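PDB 2O0A: spindle pole body-associated protein VIK1 from Saccharomyces cerevisiae, which recruits the minus end-directed kinesin Kar3 to microtubules and, as a Kar3-Vik1 heterodimer, cross-links antiparallel microtubules and targets Kar3 to the spindle pole body. Local coordinates for residues N17-I20 and E21-T25; S81-H84 and D85-N89; E235-D238 and K239-K243. All blocks are in the same frame, centred on the assembly; numbering follows the deposited sequence. Where two conformers were deposited one is given.

Contact 1: N17-I20 and E21-T25; sequences NSII and EQKGT
Ser18 and Gln22 meet one turn apart on the outer side of helix 4-23, just before it gives way to strand 27-32. The extended Gln22 chain runs back along the helix and, in the conformers given here, sets NE2 2.9 Å from Ser18 OG, a weak, bent bond with an N-H...O angle of 123°; both residues have a second conformer, so the link is doubtful. OG is swung away from its own backbone N (chi1 -179°), which carries it out to the amide. Next to this pair, Ile19 and Lys23 lie side by side and point the same way: Ile19 CG2 rests 3.9 Å from Lys23 CD, an aliphatic contact that leaves the amino group to continue outward.

On the inner side the helix end is closed at the Ile20 carbonyl. Gly24, at positive phi, closes a Schellman motif, and Thr25 N reaches back to Ile20 O at 3.2 Å, in the carbonyl plane. Water 1 gives one hydrogen to that same oxygen and the other to Thr25 O, 2.7 Å away. Ile20 CG2 is the branch that meets Thr25, 4.2 Å from its CB, while the Ile20 side chain also touches Tyr29.

The polar ends of Asn17 and Glu21 both take Arg27 on the following strand, and Glu21 adds Lys263. The chemistry is therefore divided: outside, aliphatic contact and a doubtful polar link; inside, a Schellman-closed helix end beside the Glu21 carboxylate, which Arg27 and Lys263 probably help to keep ionised.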
ATOM      1  N   ASN A  17      14.311   7.903   2.811  1.00 18.09           N
ATOM      2  CA  ASN A  17      13.221   8.598   2.134  1.00 18.01           C
ATOM      3  C   ASN A  17      13.716   9.808   1.341  1.00 18.33           C
ATOM      4  O   ASN A  17      13.219  10.084   0.249  1.00 18.17           O
ATOM      5  CB  ASN A  17      12.158   9.023   3.139  1.00 18.26           C
ATOM      6  CG  ASN A  17      10.930   9.559   2.463  1.00 18.87           C
ATOM      7  OD1 ASN A  17      10.193   8.810   1.822  1.00 17.12           O
ATOM      8  ND2 ASN A  17      10.722  10.872   2.553  1.00 19.41           N
ATOM      9  N   SER A  18      14.705  10.512   1.891  1.00 18.76           N
ATOM     10  CA  SER A  18      15.264  11.679   1.218  1.00 19.60           C
ATOM     11  C   SER A  18      15.981  11.263  -0.065  1.00 19.35           C
ATOM     12  O   SER A  18      15.844  11.923  -1.088  1.00 19.78           O
ATOM     13  CB  SER A  18      16.215  12.421   2.152  1.00 19.43           C
ATOM     14  OG  SER A  18      16.746  13.571   1.507  0.50 20.99           O
ATOM     15  N   ILE A  19      16.713  10.152  -0.012  1.00 19.75           N
ATOM     16  CA  ILE A  19      17.440   9.648  -1.184  1.00 19.74           C
ATOM     17  C   ILE A  19      16.445   9.262  -2.275  1.00 19.54           C
ATOM     18  O   ILE A  19      16.637   9.569  -3.436  1.00 19.86           O
ATOM     19  CB  ILE A  19      18.386   8.480  -0.814  1.00 20.66           C
ATOM     20  CG1 ILE A  19      19.486   8.999   0.120  1.00 20.75           C
ATOM     21  CG2 ILE A  19      18.977   7.817  -2.080  1.00 21.83           C
ATOM     22  CD1 ILE A  19      20.314   7.947   0.795  1.00 23.63           C
ATOM     23  N   ILE A  20      15.355   8.615  -1.871  1.00 18.93           N
ATOM     24  CA  ILE A  20      14.333   8.194  -2.810  1.00 18.83           C
ATOM     25  C   ILE A  20      13.750   9.417  -3.523  1.00 18.83           C
ATOM     26  O   ILE A  20      13.514   9.396  -4.740  1.00 19.76           O
ATOM     27  CB  ILE A  20      13.258   7.384  -2.055  1.00 17.87           C
ATOM     28  CG1 ILE A  20      13.842   6.026  -1.640  1.00 17.96           C
ATOM     29  CG2 ILE A  20      12.027   7.165  -2.913  1.00 17.42           C
ATOM     30  CD1 ILE A  20      13.017   5.305  -0.540  1.00 19.11           C
ATOM     31  N   GLU A  21      13.494  10.471  -2.758  1.00 19.21           N
ATOM     32  CA  GLU A  21      12.974  11.712  -3.314  1.00 20.25           C
ATOM     33  C   GLU A  21      13.959  12.302  -4.314  1.00 20.96           C
ATOM     34  O   GLU A  21      13.573  12.671  -5.431  1.00 21.33           O
ATOM     35  CB  GLU A  21      12.657  12.715  -2.200  1.00 20.30           C
ATOM     36  CG  GLU A  21      11.362  12.386  -1.442  1.00 20.30           C
ATOM     37  CD  GLU A  21      10.138  12.437  -2.337  1.00 22.43           C
ATOM     38  OE1 GLU A  21       9.820  13.525  -2.860  1.00 22.67           O
ATOM     39  OE2 GLU A  21       9.503  11.380  -2.535  1.00 20.67           O
ATOM     40  N   GLN A  22      15.227  12.350  -3.916  1.00 21.87           N
ATOM     41  CA  GLN A  22      16.289  12.926  -4.759  1.00 23.29           C
ATOM     42  C   GLN A  22      16.471  12.178  -6.083  1.00 23.64           C
ATOM     43  O   GLN A  22      16.749  12.799  -7.123  1.00 24.45           O
ATOM     44  CB  GLN A  22      17.624  12.977  -4.005  1.00 23.06           C
ATOM     45  CG  GLN A  22      17.678  13.891  -2.768  1.00 23.95           C
ATOM     46  CD  GLN A  22      18.868  13.578  -1.862  0.50 23.57           C
ATOM     47  OE1 GLN A  22      19.895  13.064  -2.315  0.20 23.72           O
ATOM     48  NE2 GLN A  22      18.734  13.895  -0.581  0.20 23.78           N
ATOM     49  N   LYS A  23      16.318  10.856  -6.044  1.00 23.78           N
ATOM     50  CA  LYS A  23      16.560   9.993  -7.210  1.00 23.96           C
ATOM     51  C   LYS A  23      15.300   9.709  -8.049  1.00 24.20           C
ATOM     52  O   LYS A  23      15.375   8.991  -9.060  1.00 24.12           O
ATOM     53  CB  LYS A  23      17.240   8.687  -6.773  1.00 24.32           C
ATOM     54  CG  LYS A  23      18.673   8.866  -6.233  1.00 24.14           C
ATOM     55  CD  LYS A  23      19.336   7.524  -5.946  1.00 24.99           C
ATOM     56  CE  LYS A  23      20.821   7.694  -5.663  1.00 27.94           C
ATOM     57  NZ  LYS A  23      21.562   6.387  -5.593  1.00 30.49           N
ATOM     58  N   GLY A  24      14.162  10.276  -7.629  1.00 23.79           N
ATOM     59  CA  GLY A  24      12.880  10.132  -8.334  1.00 23.62           C
ATOM     60  C   GLY A  24      12.483   8.676  -8.495  1.00 23.44           C
ATOM     61  O   GLY A  24      11.816   8.303  -9.468  1.00 23.97           O
ATOM     62  N   THR A  25      12.884   7.870  -7.513  1.00 23.52           N
ATOM     63  CA  THR A  25      12.714   6.424  -7.531  1.00 23.69           C
ATOM     64  C   THR A  25      11.269   6.048  -7.205  1.00 22.29           C
ATOM     65  O   THR A  25      10.642   6.678  -6.350  1.00 22.49           O
ATOM     66  CB  THR A  25      13.635   5.749  -6.482  1.00 24.34           C
ATOM     67  OG1 THR A  25      14.932   6.366  -6.498  1.00 27.71           O
ATOM     68  CG2 THR A  25      13.787   4.276  -6.792  1.00 26.97           C
TER
HETATM   69  O   HOH W   1      10.574   9.224  -5.597  1.00 26.88           O

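Contact 2: S81-H84 and D85-N89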
ATOM      1  N   SER A  81       5.875   5.305   8.025  1.00 13.15           N
ATOM      2  CA  SER A  81       5.473   6.614   8.555  1.00 13.84           C
ATOM      3  C   SER A  81       6.241   7.810   7.981  1.00 13.96           C
ATOM      4  O   SER A  81       5.677   8.889   7.843  1.00 14.52           O
ATOM      5  CB  SER A  81       5.544   6.636  10.086  1.00 15.06           C
ATOM      6  OG  SER A  81       6.880   6.560  10.508  1.00 17.01           O
ATOM      7  N   VAL A  82       7.517   7.645   7.640  1.00 13.98           N
ATOM      8  CA  VAL A  82       8.259   8.765   7.045  1.00 14.19           C
ATOM      9  C   VAL A  82       7.659   9.210   5.693  1.00 14.22           C
ATOM     10  O   VAL A  82       7.451  10.409   5.442  1.00 14.25           O
ATOM     11  CB  VAL A  82       9.766   8.437   6.911  1.00 14.38           C
ATOM     12  CG1 VAL A  82      10.489   9.569   6.213  1.00 14.84           C
ATOM     13  CG2 VAL A  82      10.381   8.154   8.289  1.00 15.05           C
ATOM     14  N   TYR A  83       7.360   8.239   4.832  1.00 12.88           N
ATOM     15  CA  TYR A  83       6.670   8.506   3.575  1.00 12.71           C
ATOM     16  C   TYR A  83       5.292   9.145   3.812  1.00 11.97           C
ATOM     17  O   TYR A  83       4.937  10.154   3.191  1.00 13.62           O
ATOM     18  CB  TYR A  83       6.524   7.185   2.829  1.00 13.68           C
ATOM     19  CG  TYR A  83       5.521   7.164   1.705  1.00 12.76           C
ATOM     20  CD1 TYR A  83       5.816   7.745   0.477  1.00 13.36           C
ATOM     21  CD2 TYR A  83       4.262   6.558   1.865  1.00 10.76           C
ATOM     22  CE1 TYR A  83       4.914   7.718  -0.573  1.00 11.76           C
ATOM     23  CE2 TYR A  83       3.344   6.513   0.819  1.00 11.76           C
ATOM     24  CZ  TYR A  83       3.672   7.093  -0.403  1.00 10.91           C
ATOM     25  OH  TYR A  83       2.817   7.064  -1.463  1.00 12.87           O
ATOM     26  N   HIS A  84       4.508   8.530   4.697  1.00 12.31           N
ATOM     27  CA  HIS A  84       3.179   9.022   5.009  1.00 12.21           C
ATOM     28  C   HIS A  84       3.215  10.461   5.504  1.00 12.80           C
ATOM     29  O   HIS A  84       2.476  11.302   5.002  1.00 13.90           O
ATOM     30  CB  HIS A  84       2.545   8.102   6.056  1.00 11.83           C
ATOM     31  CG  HIS A  84       1.296   8.649   6.665  1.00 13.09           C
ATOM     32  ND1 HIS A  84       0.058   8.520   6.080  1.00 13.52           N
ATOM     33  CD2 HIS A  84       1.102   9.342   7.814  1.00 14.93           C
ATOM     34  CE1 HIS A  84      -0.851   9.107   6.843  1.00 14.48           C
ATOM     35  NE2 HIS A  84      -0.243   9.605   7.905  1.00 15.41           N
ATOM     36  N   ASP A  85       4.101  10.730   6.453  1.00 14.06           N
ATOM     37  CA  ASP A  85       4.206  12.064   7.043  1.00 14.21           C
ATOM     38  C   ASP A  85       4.617  13.079   5.990  1.00 15.05           C
ATOM     39  O   ASP A  85       4.067  14.178   5.942  1.00 16.01           O
ATOM     40  CB  ASP A  85       5.200  12.079   8.204  1.00 14.42           C
ATOM     41  CG  ASP A  85       4.685  11.371   9.447  1.00 16.42           C
ATOM     42  OD1 ASP A  85       3.473  11.058   9.527  1.00 17.68           O
ATOM     43  OD2 ASP A  85       5.505  11.152  10.361  1.00 19.51           O
ATOM     44  N   MET A  86       5.543  12.690   5.115  1.00 15.13           N
ATOM     45  CA  MET A  86       5.998  13.579   4.052  1.00 15.71           C
ATOM     46  C   MET A  86       4.849  13.948   3.125  1.00 15.62           C
ATOM     47  O   MET A  86       4.635  15.127   2.830  1.00 15.87           O
ATOM     48  CB  MET A  86       7.129  12.927   3.263  1.00 15.66           C
ATOM     49  CG  MET A  86       7.551  13.757   2.056  1.00 16.66           C
ATOM     50  SD  MET A  86       8.490  12.822   0.818  1.00 18.00           S
ATOM     51  CE  MET A  86       7.217  11.789   0.132  1.00 17.37           C
ATOM     52  N   CYS A  87       4.093  12.950   2.673  1.00 14.74           N
ATOM     53  CA  CYS A  87       2.984  13.221   1.745  1.00 15.13           C
ATOM     54  C   CYS A  87       1.950  14.141   2.379  1.00 15.85           C
ATOM     55  O   CYS A  87       1.492  15.091   1.737  1.00 16.65           O
ATOM     56  CB  CYS A  87       2.320  11.928   1.281  1.00 15.14           C
ATOM     57  SG  CYS A  87       3.382  10.930   0.220  1.00 15.16           S
ATOM     58  N   LEU A  88       1.614  13.903   3.649  1.00 16.15           N
ATOM     59  CA  LEU A  88       0.687  14.807   4.348  1.00 17.71           C
ATOM     60  C   LEU A  88       1.265  16.215   4.487  1.00 18.69           C
ATOM     61  O   LEU A  88       0.569  17.205   4.193  1.00 19.83           O
ATOM     62  CB  LEU A  88       0.268  14.261   5.714  1.00 17.91           C
ATOM     63  CG  LEU A  88      -0.716  13.094   5.726  1.00 17.94           C
ATOM     64  CD1 LEU A  88      -1.010  12.761   7.175  1.00 17.14           C
ATOM     65  CD2 LEU A  88      -2.004  13.408   4.968  1.00 18.00           C
ATOM     66  N   ASN A  89       2.519  16.307   4.935  1.00 19.50           N
ATOM     67  CA  ASN A  89       3.173  17.609   5.113  1.00 20.79           C
ATOM     68  C   ASN A  89       3.190  18.413   3.816  1.00 21.22           C
ATOM     69  O   ASN A  89       2.948  19.627   3.816  1.00 22.54           O
ATOM     70  CB  ASN A  89       4.595  17.450   5.638  1.00 21.07           C
ATOM     71  CG  ASN A  89       5.222  18.775   6.030  0.50 21.27           C
ATOM     72  OD1 ASN A  89       4.677  19.508   6.853  0.70 25.02           O
ATOM     73  ND2 ASN A  89       6.374  19.083   5.445  0.20 21.95           N
TER
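Cys87 lays its sulfur over one face of the Tyr83 ring, a sulfur-aromatic contact between successive turns of helix 72-89 in this kinesin-like motor homology domain. SG stands 4.0 Å from the ring centroid and 25° off the normal, displaced toward the rim, so that Tyr83 CE1 is its nearest ring atom. Tyr83 has CG trans to the backbone N (chi1 164°), and this sends the ring outward with a lean toward the next turn, where the Cys87 sulfur covers its face. Met86 CE meets the same ring obliquely at CD1, 4.3 Å away. Beyond the helix, Tyr83 OH bonds to Asn95 O at the neighbouring strand 94-99, and the ring meets that of Phe265, which ties this side of the helix to the central sheet.

A different side of the helix carries His84. Tyr122 and Phe114 both pack edge-to-face with its ring, and Leu88 passes over a face of the imidazole near its rim, CG 4.0 Å above the plane. Replacing His84 by alanine would probably open a gap beside Leu88 and leave the Tyr122 and Phe114 rings without the flat partner they pack against. Under these side chains residues 85-88 each bond through their backbone N to the carbonyl four residues back, although the helix is kinked at Val82 and Tyr83, whose N atoms have no bond to the turn before. At the imidazole edge lies the carboxylate of Asp85, its plane turned 58° from the ring; OD1 comes 3.4 Å from His84 CD2 but has its hydrogen bond with Tyr122 OH, while Leu88 CD1 approaches His84 NE2 to 3.3 Å.

Contact 3: E235-D238 and K239-K243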
ATOM      1  N   GLU A 235      -1.885 -10.232 -11.490  1.00 23.75           N
ATOM      2  CA  GLU A 235      -1.615 -10.437 -12.903  1.00 24.76           C
ATOM      3  C   GLU A 235      -2.403  -9.480 -13.777  1.00 24.69           C
ATOM      4  O   GLU A 235      -1.898  -9.012 -14.802  1.00 24.83           O
ATOM      5  CB  GLU A 235      -1.924 -11.874 -13.294  1.00 25.01           C
ATOM      6  CG  GLU A 235      -0.923 -12.868 -12.758  1.00 27.81           C
ATOM      7  CD  GLU A 235      -1.312 -14.297 -13.070  1.00 31.36           C
ATOM      8  OE1 GLU A 235      -2.513 -14.557 -13.322  1.00 34.16           O
ATOM      9  OE2 GLU A 235      -0.411 -15.160 -13.041  1.00 32.84           O
ATOM     10  N   GLN A 236      -3.627  -9.175 -13.349  1.00 25.33           N
ATOM     11  CA  GLN A 236      -4.451  -8.169 -14.015  1.00 25.27           C
ATOM     12  C   GLN A 236      -3.765  -6.804 -13.949  1.00 25.12           C
ATOM     13  O   GLN A 236      -3.679  -6.097 -14.951  1.00 25.42           O
ATOM     14  CB  GLN A 236      -5.861  -8.134 -13.422  1.00 26.02           C
ATOM     15  CG  GLN A 236      -6.921  -7.593 -14.370  0.10 25.44           C
ATOM     16  CD  GLN A 236      -8.338  -7.894 -13.911  0.10 25.48           C
ATOM     17  OE1 GLN A 236      -9.207  -7.024 -13.944  0.10 25.81           O
ATOM     18  NE2 GLN A 236      -8.578  -9.130 -13.483  0.10 25.59           N
ATOM     19  N   PHE A 237      -3.230  -6.454 -12.778  1.00 24.25           N
ATOM     20  CA  PHE A 237      -2.404  -5.260 -12.640  1.00 24.03           C
ATOM     21  C   PHE A 237      -1.235  -5.294 -13.622  1.00 24.06           C
ATOM     22  O   PHE A 237      -0.986  -4.337 -14.353  1.00 24.02           O
ATOM     23  CB  PHE A 237      -1.917  -5.131 -11.187  1.00 23.09           C
ATOM     24  CG  PHE A 237      -0.661  -4.318 -11.010  1.00 22.77           C
ATOM     25  CD1 PHE A 237      -0.635  -2.952 -11.290  1.00 23.73           C
ATOM     26  CD2 PHE A 237       0.500  -4.917 -10.523  1.00 21.92           C
ATOM     27  CE1 PHE A 237       0.536  -2.205 -11.097  1.00 23.37           C
ATOM     28  CE2 PHE A 237       1.662  -4.187 -10.332  1.00 22.51           C
ATOM     29  CZ  PHE A 237       1.686  -2.825 -10.616  1.00 22.46           C
ATOM     30  N   ASP A 238      -0.523  -6.416 -13.651  1.00 24.73           N
ATOM     31  CA  ASP A 238       0.646  -6.532 -14.514  1.00 25.17           C
ATOM     32  C   ASP A 238       0.284  -6.372 -15.991  1.00 25.66           C
ATOM     33  O   ASP A 238       0.952  -5.636 -16.714  1.00 25.14           O
ATOM     34  CB  ASP A 238       1.328  -7.882 -14.301  1.00 24.67           C
ATOM     35  CG  ASP A 238       2.593  -8.022 -15.116  1.00 25.38           C
ATOM     36  OD1 ASP A 238       3.588  -7.369 -14.761  1.00 25.19           O
ATOM     37  OD2 ASP A 238       2.590  -8.778 -16.120  1.00 25.98           O
ATOM     38  N   LYS A 239      -0.763  -7.081 -16.411  1.00 27.21           N
ATOM     39  CA  LYS A 239      -1.259  -7.031 -17.792  1.00 28.64           C
ATOM     40  C   LYS A 239      -1.750  -5.646 -18.152  1.00 29.18           C
ATOM     41  O   LYS A 239      -1.362  -5.093 -19.184  1.00 29.74           O
ATOM     42  CB  LYS A 239      -2.395  -8.032 -17.996  1.00 28.95           C
ATOM     43  CG  LYS A 239      -2.011  -9.290 -18.748  0.10 29.47           C
ATOM     44  CD  LYS A 239      -3.225 -10.165 -19.003  0.10 30.61           C
ATOM     45  CE  LYS A 239      -3.734 -10.804 -17.720  1.00 32.06           C
ATOM     46  NZ  LYS A 239      -4.790 -11.820 -17.988  0.10 31.85           N
ATOM     47  N   SER A 240      -2.597  -5.086 -17.289  1.00 29.55           N
ATOM     48  CA  SER A 240      -3.244  -3.802 -17.557  1.00 29.51           C
ATOM     49  C   SER A 240      -2.309  -2.598 -17.472  1.00 29.53           C
ATOM     50  O   SER A 240      -2.595  -1.568 -18.077  1.00 29.79           O
ATOM     51  CB  SER A 240      -4.442  -3.597 -16.625  0.50 29.45           C
ATOM     52  OG  SER A 240      -4.029  -3.123 -15.355  0.50 28.83           O
ATOM     53  N   ILE A 241      -1.212  -2.722 -16.717  1.00 29.30           N
ATOM     54  CA  ILE A 241      -0.230  -1.640 -16.568  1.00 29.14           C
ATOM     55  C   ILE A 241       1.018  -1.790 -17.448  1.00 29.31           C
ATOM     56  O   ILE A 241       1.414  -0.839 -18.125  1.00 29.81           O
ATOM     57  CB  ILE A 241       0.188  -1.416 -15.069  1.00 29.00           C
ATOM     58  CG1 ILE A 241      -0.986  -0.877 -14.227  1.00 28.70           C
ATOM     59  CG2 ILE A 241       1.443  -0.522 -14.945  1.00 28.41           C
ATOM     60  CD1 ILE A 241      -1.609   0.434 -14.718  1.00 29.13           C
ATOM     61  N   PHE A 242       1.632  -2.975 -17.444  1.00 29.14           N
ATOM     62  CA  PHE A 242       2.910  -3.177 -18.125  1.00 29.43           C
ATOM     63  C   PHE A 242       2.814  -3.844 -19.503  1.00 30.01           C
ATOM     64  O   PHE A 242       3.721  -3.686 -20.313  1.00 30.22           O
ATOM     65  CB  PHE A 242       3.872  -3.985 -17.246  1.00 28.54           C
ATOM     66  CG  PHE A 242       4.177  -3.338 -15.923  1.00 27.77           C
ATOM     67  CD1 PHE A 242       3.723  -3.914 -14.738  1.00 26.36           C
ATOM     68  CD2 PHE A 242       4.907  -2.152 -15.864  1.00 26.35           C
ATOM     69  CE1 PHE A 242       4.005  -3.327 -13.513  1.00 25.61           C
ATOM     70  CE2 PHE A 242       5.188  -1.550 -14.635  1.00 26.58           C
ATOM     71  CZ  PHE A 242       4.730  -2.144 -13.462  1.00 25.80           C
ATOM     72  N   LYS A 243       1.739  -4.588 -19.749  1.00 31.22           N
ATOM     73  CA  LYS A 243       1.604  -5.364 -20.992  1.00 32.35           C
ATOM     74  C   LYS A 243       0.719  -4.710 -22.058  1.00 33.10           C
ATOM     75  O   LYS A 243       1.181  -4.458 -23.177  0.50 33.24           O
ATOM     76  CB  LYS A 243       1.139  -6.792 -20.697  1.00 32.33           C
ATOM     77  CG  LYS A 243       2.271  -7.798 -20.567  1.00 33.14           C
ATOM     78  CD  LYS A 243       2.977  -7.712 -19.233  1.00 32.22           C
ATOM     79  CE  LYS A 243       4.366  -8.325 -19.284  1.00 30.81           C
ATOM     80  NZ  LYS A 243       4.960  -8.332 -17.907  1.00 29.58           N
TER
HETATM   81  O   HOH W   2      -3.390 -14.047 -15.775  1.00 42.95           O
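Phe237 is the tightly packed centre of this stretch of helix 231-243, touched by Ile241 and Phe242 from the next turn. Ile241 slants across it, CG1 3.6 Å from Phe237 CD1. Phe242 turns its edge toward the Phe237 face in an offset edge-to-face pair, planes 73° apart and centroids separated by 5.6 Å; its leading atom CE1 is 3.7 Å from Phe237 CZ. The Phe242 ring is covered on one face by Ile241 CG2, so the two neighbours bear on each other as well. Ile282 of helix 276-289 and Leu255 of helix 250-261 add to the packing round Phe237, which places this helix against both.

Toward solvent the contact is looser and charged. Glu235 and Lys239 do not touch through their charged ends; water 2 spans them, 2.7 Å from Glu235 OE1 and only weakly held by Lys239 NZ. Nearer the end of the helix, the Lys243 chain bends at chi2 (78°) and brings NZ back to Asp238, where it makes a salt bridge 3.0 Å long to OD2, on the syn side of that oxygen. The backbone widens here into a pi-type turn: Asp238 O accepts from Phe242 N at 2.8 Å and, weakly, from Lys243 N.

Lys243 NZ also binds Glu285 of helix 276-289, whose carboxylate sits close to Asp238 OD1. One ammonium thus serves two acids, and its positive charge probably offsets the repulsion between them, joining the two helices electrostatically beside the aromatic pair.

The three contacts follow one another along the chain, each within a single helix: contact 1 at the end of helix 4-23, contact 2 on helix 72-89 and contact 3 on helix 231-243. Contacts 1 and 2 have centres 13 Å apart and touch directly, Asn17 and Glu21 packing on Val82 and Met86, with Arg27 of strand 27-32 close to both. Contact 3 is remote, its centre 28 Å from that of contact 2 and on the opposite side of the chain's centre. This fits the kinesin motor fold, in which helices flank both sides of the central sheet, a fold that Vik1 keeps although it lacks a nucleotide-binding site.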